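Local structure of peptidase M16 domain protein (Alicyclobacillus acidocaldarius subsp. acidocaldarius DSM 446, 4XEA) at residues 141-152 with 244-254; 299-307 with 315-323. The protein probably acts as a metallopeptidase of the M16 (insulinase) family, cleaving peptides at a metal site that here holds nickel. One frame throughout, in Å; residues are numbered along the deposited sequence.

Contact 1: residues 141-152 with 244-254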
# COMPACT_ATOMS: atom_id res chain seq x y z
N ASN A 141 -17.50 7.19 12.61
CA ASN A 141 -18.83 6.53 12.67
C ASN A 141 -19.60 6.73 11.36
O ASN A 141 -20.59 6.04 11.12
CB ASN A 141 -19.71 7.07 13.82
CG ASN A 141 -19.15 6.76 15.22
OD1 ASN A 141 -18.38 5.83 15.42
ND2 ASN A 141 -19.56 7.56 16.20
N ASP A 142 -19.15 7.69 10.55
CA ASP A 142 -19.71 7.92 9.22
C ASP A 142 -18.97 7.21 8.09
O ASP A 142 -19.40 7.28 6.94
CB ASP A 142 -19.74 9.42 8.91
CG ASP A 142 -20.82 10.17 9.67
OD1 ASP A 142 -21.59 9.51 10.41
OD2 ASP A 142 -20.89 11.41 9.52
N HIS A 143 -17.85 6.54 8.40
CA HIS A 143 -17.12 5.79 7.39
C HIS A 143 -17.76 4.42 7.21
O HIS A 143 -17.77 3.62 8.14
CB HIS A 143 -15.64 5.62 7.77
CG HIS A 143 -14.79 5.12 6.64
ND1 HIS A 143 -14.38 5.94 5.60
CD2 HIS A 143 -14.28 3.89 6.37
CE1 HIS A 143 -13.66 5.23 4.75
NE2 HIS A 143 -13.58 3.99 5.19
N PRO A 144 -18.28 4.12 6.02
CA PRO A 144 -19.02 2.85 5.84
C PRO A 144 -18.25 1.57 6.17
O PRO A 144 -18.81 0.63 6.76
CB PRO A 144 -19.38 2.87 4.36
CG PRO A 144 -19.36 4.31 3.97
CD PRO A 144 -18.32 4.96 4.81
N ASP A 145 -16.98 1.50 5.77
CA ASP A 145 -16.19 0.30 6.03
C ASP A 145 -16.05 0.07 7.52
O ASP A 145 -16.27 -1.04 8.01
CB ASP A 145 -14.80 0.38 5.40
CG ASP A 145 -14.85 0.57 3.91
OD1 ASP A 145 -15.91 0.25 3.32
OD2 ASP A 145 -13.85 1.03 3.32
N ARG A 146 -15.70 1.14 8.23
CA ARG A 146 -15.50 1.04 9.67
C ARG A 146 -16.83 0.70 10.36
O ARG A 146 -16.87 -0.11 11.29
CB ARG A 146 -14.89 2.33 10.24
CG ARG A 146 -14.22 2.10 11.62
CD ARG A 146 -12.77 1.60 11.47
NE ARG A 146 -12.29 0.94 12.68
CZ ARG A 146 -11.20 0.15 12.75
NH1 ARG A 146 -10.45 -0.09 11.67
NH2 ARG A 146 -10.85 -0.39 13.91
N ARG A 147 -17.91 1.29 9.87
CA ARG A 147 -19.25 1.03 10.41
C ARG A 147 -19.69 -0.46 10.29
O ARG A 147 -20.13 -1.03 11.26
CB ARG A 147 -20.27 1.97 9.74
CG ARG A 147 -21.66 2.00 10.40
CD ARG A 147 -21.58 2.02 11.93
NE ARG A 147 -22.90 2.15 12.52
CZ ARG A 147 -23.56 3.30 12.65
NH1 ARG A 147 -23.02 4.45 12.25
NH2 ARG A 147 -24.78 3.29 13.19
N ALA A 148 -19.55 -1.07 9.11
CA ALA A 148 -19.91 -2.48 8.90
C ALA A 148 -19.11 -3.40 9.82
O ALA A 148 -19.66 -4.33 10.41
CB ALA A 148 -19.65 -2.87 7.46
N TYR A 149 -17.82 -3.12 9.91
CA TYR A 149 -16.90 -3.82 10.81
C TYR A 149 -17.37 -3.70 12.26
O TYR A 149 -17.50 -4.70 12.97
CB TYR A 149 -15.50 -3.24 10.63
CG TYR A 149 -14.47 -3.77 11.56
CD1 TYR A 149 -13.96 -2.97 12.57
CD2 TYR A 149 -14.01 -5.05 11.45
CE1 TYR A 149 -12.99 -3.44 13.44
CE2 TYR A 149 -13.03 -5.55 12.34
CZ TYR A 149 -12.54 -4.74 13.32
OH TYR A 149 -11.57 -5.19 14.20
N MSE A 150 -17.67 -2.48 12.69
CA MSE A 150 -18.06 -2.29 14.10
C MSE A 150 -19.43 -2.94 14.38
O MSE A 150 -19.62 -3.46 15.47
CB MSE A 150 -18.00 -0.82 14.55
CG MSE A 150 -16.54 -0.27 14.76
SE MSE A 150 -15.29 -1.37 15.79
CE MSE A 150 -16.49 -1.75 17.30
N GLU A 151 -20.32 -2.97 13.39
CA GLU A 151 -21.64 -3.64 13.57
C GLU A 151 -21.44 -5.16 13.79
O GLU A 151 -22.03 -5.74 14.67
CB GLU A 151 -22.57 -3.38 12.38
CG GLU A 151 -23.14 -1.97 12.28
CD GLU A 151 -23.87 -1.51 13.57
OE1 GLU A 151 -24.40 -2.37 14.33
OE2 GLU A 151 -23.88 -0.28 13.80
N LEU A 152 -20.53 -5.75 13.03
CA LEU A 152 -20.17 -7.17 13.20
C LEU A 152 -19.66 -7.45 14.62
O LEU A 152 -20.19 -8.32 15.35
CB LEU A 152 -19.15 -7.54 12.11
CG LEU A 152 -18.56 -8.95 11.99
CD1 LEU A 152 -17.66 -9.23 13.15
CD2 LEU A 152 -19.63 -9.94 11.86
N MSE A 244 -28.31 -3.17 8.05
CA MSE A 244 -28.68 -1.80 8.24
C MSE A 244 -28.48 -1.08 6.92
O MSE A 244 -27.82 -1.59 6.01
CB MSE A 244 -27.83 -1.21 9.36
CG MSE A 244 -26.35 -1.24 9.07
SE MSE A 244 -25.43 0.12 10.10
CE MSE A 244 -26.62 1.67 9.97
N HIS A 245 -29.10 0.09 6.83
CA HIS A 245 -28.99 0.94 5.66
C HIS A 245 -28.02 2.09 5.96
O HIS A 245 -28.00 2.64 7.07
CB HIS A 245 -30.35 1.48 5.25
CG HIS A 245 -31.23 0.44 4.62
ND1 HIS A 245 -32.16 -0.27 5.34
CD2 HIS A 245 -31.33 0.01 3.34
CE1 HIS A 245 -32.80 -1.09 4.53
NE2 HIS A 245 -32.32 -0.94 3.31
N PHE A 246 -27.23 2.44 4.95
CA PHE A 246 -26.20 3.47 5.06
C PHE A 246 -25.99 4.08 3.67
O PHE A 246 -26.18 3.38 2.67
CB PHE A 246 -24.90 2.85 5.58
CG PHE A 246 -24.13 3.71 6.56
CD1 PHE A 246 -24.72 4.11 7.76
CD2 PHE A 246 -22.82 4.10 6.30
CE1 PHE A 246 -24.01 4.90 8.69
CE2 PHE A 246 -22.10 4.90 7.22
CZ PHE A 246 -22.69 5.29 8.41
N PRO A 247 -25.65 5.39 3.60
CA PRO A 247 -25.25 6.03 2.32
C PRO A 247 -23.99 5.40 1.70
O PRO A 247 -22.88 5.91 1.85
CB PRO A 247 -24.99 7.48 2.75
CG PRO A 247 -25.99 7.71 3.82
CD PRO A 247 -25.94 6.42 4.62
N VAL A 248 -24.19 4.25 1.05
CA VAL A 248 -23.12 3.47 0.39
C VAL A 248 -23.71 3.29 -0.98
O VAL A 248 -24.93 3.35 -1.13
CB VAL A 248 -22.89 2.06 0.98
CG1 VAL A 248 -22.09 2.10 2.26
CG2 VAL A 248 -24.23 1.31 1.18
N GLN A 249 -22.88 3.09 -1.98
CA GLN A 249 -23.38 2.98 -3.33
C GLN A 249 -23.55 1.53 -3.78
O GLN A 249 -24.25 1.25 -4.75
CB GLN A 249 -22.54 3.81 -4.30
CG GLN A 249 -22.80 5.35 -4.19
CD GLN A 249 -24.30 5.74 -4.12
OE1 GLN A 249 -24.99 5.79 -5.14
NE2 GLN A 249 -24.78 6.01 -2.91
N GLN A 250 -22.95 0.59 -3.05
CA GLN A 250 -23.27 -0.82 -3.25
C GLN A 250 -23.34 -1.54 -1.90
O GLN A 250 -22.72 -1.10 -0.92
CB GLN A 250 -22.28 -1.49 -4.23
CG GLN A 250 -20.85 -1.65 -3.73
CD GLN A 250 -20.08 -0.33 -3.62
OE1 GLN A 250 -19.96 0.25 -2.53
NE2 GLN A 250 -19.55 0.14 -4.75
N PRO A 251 -24.12 -2.63 -1.83
CA PRO A 251 -24.18 -3.35 -0.56
C PRO A 251 -22.80 -3.91 -0.16
O PRO A 251 -21.92 -4.07 -1.03
CB PRO A 251 -25.18 -4.49 -0.82
CG PRO A 251 -25.95 -4.08 -2.03
CD PRO A 251 -25.04 -3.20 -2.84
N ARG A 252 -22.61 -4.17 1.13
CA ARG A 252 -21.40 -4.83 1.65
C ARG A 252 -21.82 -5.94 2.59
O ARG A 252 -22.78 -5.76 3.35
CB ARG A 252 -20.49 -3.88 2.44
CG ARG A 252 -19.77 -2.82 1.61
CD ARG A 252 -20.60 -1.57 1.52
NE ARG A 252 -20.00 -0.52 0.67
CZ ARG A 252 -18.95 0.22 1.01
NH1 ARG A 252 -18.33 0.02 2.19
NH2 ARG A 252 -18.50 1.14 0.17
N LEU A 253 -21.12 -7.06 2.54
CA LEU A 253 -21.42 -8.22 3.39
C LEU A 253 -20.18 -8.52 4.20
O LEU A 253 -19.09 -8.51 3.63
CB LEU A 253 -21.69 -9.46 2.53
CG LEU A 253 -22.07 -10.71 3.38
CD1 LEU A 253 -23.51 -10.57 3.83
CD2 LEU A 253 -21.89 -12.04 2.64
N LEU A 254 -20.35 -8.82 5.49
CA LEU A 254 -19.29 -9.34 6.33
C LEU A 254 -19.86 -10.55 7.04
O LEU A 254 -20.94 -10.46 7.63
CB LEU A 254 -18.86 -8.32 7.38
CG LEU A 254 -17.85 -7.23 7.11
CD1 LEU A 254 -17.58 -6.60 8.48
CD2 LEU A 254 -16.56 -7.75 6.49
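Helix 144-156 of this M16-type fold lies against the sheet of the C-terminal half, where strands 241-246 and 252-258 meet its first turns, and F246 fills the corner at the helix start. The F246 ring has CG of R147 over one face, a CH-pi contact 4.2 Å from the centroid, while the carbonyl oxygens of N141 and D142 come to its edge, N141 O lying 3.5 Å from CZ. A chi1 of -168°, with CG anti to the backbone N, sets R147 CG over the ring, and the bend at chi2 carries the guanidinium on toward N141 and E151. That group is held within the segment: NH1 donates to N141 O, and NE makes a straight 2.9 Å salt bridge to the anti lone pair of E151 OE2, which R154 also engages. Both bonds lie in the guanidinium plane, so together they fix its rotation. The selenomethionine M244 covers this pair, its CE over one face of the R147 guanidinium and its SE 3.8 Å from E151 CG.

Nearer the helix start, P144 CB packs 3.5 Å from V248 CG1. Beside it R252 NH1 reaches D145 OD1 at 2.7 Å in a salt bridge, nearly end-on to the C-O bond and with the two planes 27° apart, though the N-H...O angle is a bent 134°. Q250, two residues before R252, takes NE and NH2 on its single OE1, a side-on grip that steadies the guanidinium for D145. Further along, L254 CD1 meets the helix backbone, 3.6 Å from A148 O, and also touches L152 CB.

Strand 415-422, between the two strands in the sheet, puts V420 against A148 and F246, while L317 of strand 314-321 packs on Y149 and L152; L253 points away from the helix, to helix 325-342.

Contact 2: residues 299-307 with 315-323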
# COMPACT_ATOMS: atom_id res chain seq x y z
N VAL A 299 -18.96 -10.84 -6.16
CA VAL A 299 -17.91 -10.10 -5.47
C VAL A 299 -17.07 -9.26 -6.45
O VAL A 299 -17.22 -9.40 -7.66
CB VAL A 299 -16.93 -11.05 -4.73
CG1 VAL A 299 -17.66 -11.85 -3.63
CG2 VAL A 299 -16.24 -11.98 -5.71
N ASP A 300 -16.19 -8.41 -5.93
CA ASP A 300 -15.14 -7.78 -6.74
C ASP A 300 -13.77 -8.14 -6.16
O ASP A 300 -13.70 -8.94 -5.23
CB ASP A 300 -15.34 -6.25 -6.90
CG ASP A 300 -15.36 -5.49 -5.56
OD1 ASP A 300 -14.62 -5.85 -4.64
OD2 ASP A 300 -16.12 -4.51 -5.45
N LYS A 301 -12.69 -7.59 -6.71
CA LYS A 301 -11.33 -7.92 -6.25
C LYS A 301 -10.94 -7.44 -4.86
O LYS A 301 -9.87 -7.81 -4.36
CB LYS A 301 -10.27 -7.42 -7.25
CG LYS A 301 -10.03 -8.37 -8.40
CD LYS A 301 -10.78 -7.96 -9.68
CE LYS A 301 -10.28 -8.76 -10.90
NZ LYS A 301 -11.03 -8.46 -12.15
N GLY A 302 -11.77 -6.61 -4.24
CA GLY A 302 -11.58 -6.20 -2.83
C GLY A 302 -12.15 -7.20 -1.81
O GLY A 302 -12.02 -7.02 -0.61
N PHE A 303 -12.78 -8.26 -2.30
CA PHE A 303 -13.21 -9.37 -1.45
C PHE A 303 -12.00 -9.89 -0.68
O PHE A 303 -10.96 -10.07 -1.26
CB PHE A 303 -13.77 -10.49 -2.32
CG PHE A 303 -14.32 -11.65 -1.54
CD1 PHE A 303 -15.54 -11.53 -0.89
CD2 PHE A 303 -13.63 -12.86 -1.47
CE1 PHE A 303 -16.09 -12.60 -0.18
CE2 PHE A 303 -14.17 -13.96 -0.76
CZ PHE A 303 -15.40 -13.82 -0.10
N SER A 304 -12.15 -10.17 0.61
CA SER A 304 -11.01 -10.66 1.39
C SER A 304 -11.45 -11.48 2.60
O SER A 304 -12.58 -11.38 3.04
CB SER A 304 -10.13 -9.50 1.87
OG SER A 304 -10.84 -8.77 2.85
N ALA A 305 -10.53 -12.30 3.10
CA ALA A 305 -10.74 -13.12 4.28
C ALA A 305 -9.53 -12.86 5.17
O ALA A 305 -8.38 -12.95 4.71
CB ALA A 305 -10.82 -14.56 3.93
N ASN A 306 -9.80 -12.49 6.42
CA ASN A 306 -8.76 -12.11 7.37
C ASN A 306 -9.03 -12.75 8.73
O ASN A 306 -10.18 -13.03 9.10
CB ASN A 306 -8.73 -10.58 7.54
CG ASN A 306 -8.29 -9.84 6.24
OD1 ASN A 306 -9.12 -9.24 5.55
ND2 ASN A 306 -7.02 -9.96 5.88
N TYR A 307 -7.95 -12.91 9.51
CA TYR A 307 -8.07 -13.52 10.84
C TYR A 307 -7.37 -12.64 11.83
O TYR A 307 -6.26 -12.14 11.55
CB TYR A 307 -7.35 -14.85 10.80
CG TYR A 307 -7.46 -15.64 12.08
CD1 TYR A 307 -8.68 -16.12 12.51
CD2 TYR A 307 -6.32 -15.98 12.84
CE1 TYR A 307 -8.79 -16.84 13.70
CE2 TYR A 307 -6.43 -16.74 14.01
CZ TYR A 307 -7.64 -17.17 14.43
OH TYR A 307 -7.76 -17.91 15.59
N TYR A 315 -11.10 -13.70 16.01
CA TYR A 315 -12.19 -13.88 15.03
C TYR A 315 -11.70 -13.96 13.59
O TYR A 315 -10.61 -13.47 13.27
CB TYR A 315 -13.20 -12.75 15.13
CG TYR A 315 -12.63 -11.36 15.00
CD1 TYR A 315 -12.40 -10.77 13.74
CD2 TYR A 315 -12.27 -10.62 16.13
CE1 TYR A 315 -11.82 -9.51 13.63
CE2 TYR A 315 -11.74 -9.36 16.01
CZ TYR A 315 -11.50 -8.82 14.77
OH TYR A 315 -10.95 -7.57 14.65
N THR A 316 -12.54 -14.57 12.75
CA THR A 316 -12.39 -14.56 11.29
C THR A 316 -13.43 -13.60 10.69
O THR A 316 -14.59 -13.54 11.21
CB THR A 316 -12.63 -15.99 10.73
OG1 THR A 316 -11.71 -16.89 11.34
CG2 THR A 316 -12.54 -16.04 9.23
N LEU A 317 -13.03 -12.84 9.66
CA LEU A 317 -13.90 -12.01 8.84
C LEU A 317 -13.71 -12.26 7.36
O LEU A 317 -12.56 -12.30 6.86
CB LEU A 317 -13.54 -10.55 9.02
CG LEU A 317 -13.76 -9.91 10.37
CD1 LEU A 317 -13.43 -8.39 10.19
CD2 LEU A 317 -15.20 -10.15 10.85
N VAL A 318 -14.82 -12.38 6.63
CA VAL A 318 -14.78 -12.57 5.19
C VAL A 318 -15.85 -11.68 4.58
O VAL A 318 -16.97 -11.62 5.09
CB VAL A 318 -15.10 -14.03 4.80
CG1 VAL A 318 -15.07 -14.23 3.26
CG2 VAL A 318 -14.12 -15.00 5.48
N GLY A 319 -15.53 -11.05 3.46
CA GLY A 319 -16.56 -10.32 2.72
C GLY A 319 -16.01 -9.15 1.95
O GLY A 319 -14.83 -9.11 1.62
N GLY A 320 -16.87 -8.20 1.65
CA GLY A 320 -16.50 -7.04 0.85
C GLY A 320 -17.76 -6.55 0.17
O GLY A 320 -18.88 -6.81 0.67
N ASN A 321 -17.59 -5.86 -0.96
CA ASN A 321 -18.70 -5.40 -1.76
C ASN A 321 -19.49 -6.61 -2.30
O ASN A 321 -18.90 -7.60 -2.75
CB ASN A 321 -18.22 -4.57 -2.97
CG ASN A 321 -17.58 -3.24 -2.56
OD1 ASN A 321 -17.85 -2.69 -1.50
ND2 ASN A 321 -16.73 -2.72 -3.45
N ALA A 322 -20.82 -6.49 -2.28
CA ALA A 322 -21.69 -7.60 -2.60
C ALA A 322 -23.00 -7.09 -3.25
O ALA A 322 -23.94 -6.72 -2.53
CB ALA A 322 -22.01 -8.37 -1.32
N PRO A 323 -23.08 -7.09 -4.59
CA PRO A 323 -24.30 -6.59 -5.23
C PRO A 323 -25.55 -7.38 -4.86
O PRO A 323 -26.66 -6.84 -4.91
CB PRO A 323 -24.01 -6.73 -6.74
CG PRO A 323 -22.56 -6.87 -6.85
CD PRO A 323 -22.10 -7.54 -5.59
O HOH W 1 -16.41 -8.26 -2.84
O HOH W 2 -14.94 -5.69 -2.15
O HOH W 3 -12.87 -6.91 1.76
O HOH W 4 -11.91 -9.28 5.83
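S304 and N306 face G319 and L317 as the antiparallel hydrogen-bonded pairs. S304 N donates to G319 O and G319 N returns to S304 O at 3.0 Å; N306 N reaches L317 O at 2.8 Å, and L317 N answers to N306 O, nearly straight at 174°. The non-hydrogen-bonded pairs A305-V318 and Y307-T316 alternate with these.

Apolar contacts gather on the face of A305 and V318. With CG anti to the backbone N (chi1 -176°), the F303 ring reaches across to V318, CZ lying 3.4 Å from V318 CG1, while V318 CG2 packs on A305 CB. The Y307 ring turns an edge to T316 OG1, which is hydrogen-bonded to H409. These strands form the 304-309/314-321 beta hairpin, with 304-309 the outermost strand of its sheet within this chain and helix 265-283 packed on the side of Y307, T316 and V318.

Polar side chains close the end away from the hairpin turn. D300 OD1 accepts from G302 N in an Asx turn, and its OD2 takes N321 ND2 at 2.8 Å through the syn lone pair, the carboxylate and amide planes 84° apart. Replacing D300 with an alanine would probably leave the N321 amide without this acceptor and the G302 N-H without its turn partner, letting the loop shift.

Two waters bridge the same end, one linking D300 N to N321 O and another D300 OD1 to N321 N. A third, beside the S304-G319 pair, donates to both G302 O and G319 O while accepting from S304 OG at 3.0 Å.

From the N terminus, the chain first lays down residues 141-152, and contact 1 closes when 244-254 returns after 91 intervening residues, joining the insulinase-family part of the chain to the part that belongs to the inactive M16 domain family. Contact 2 follows in series, neither nested in contact 1 nor crossing it: 315-323 comes back on 299-307 after only seven residues, a local hairpin closure. The two meet because strands 252-258 and 314-321 are neighbours in one sheet, with L253 N probably bonded to G320 O. Helix 144-156 spans both strands: Y149 OH lies 2.5 Å from Y315 OH, a probable hydrogen bond, and L152 CD1 packs on L317 CD2.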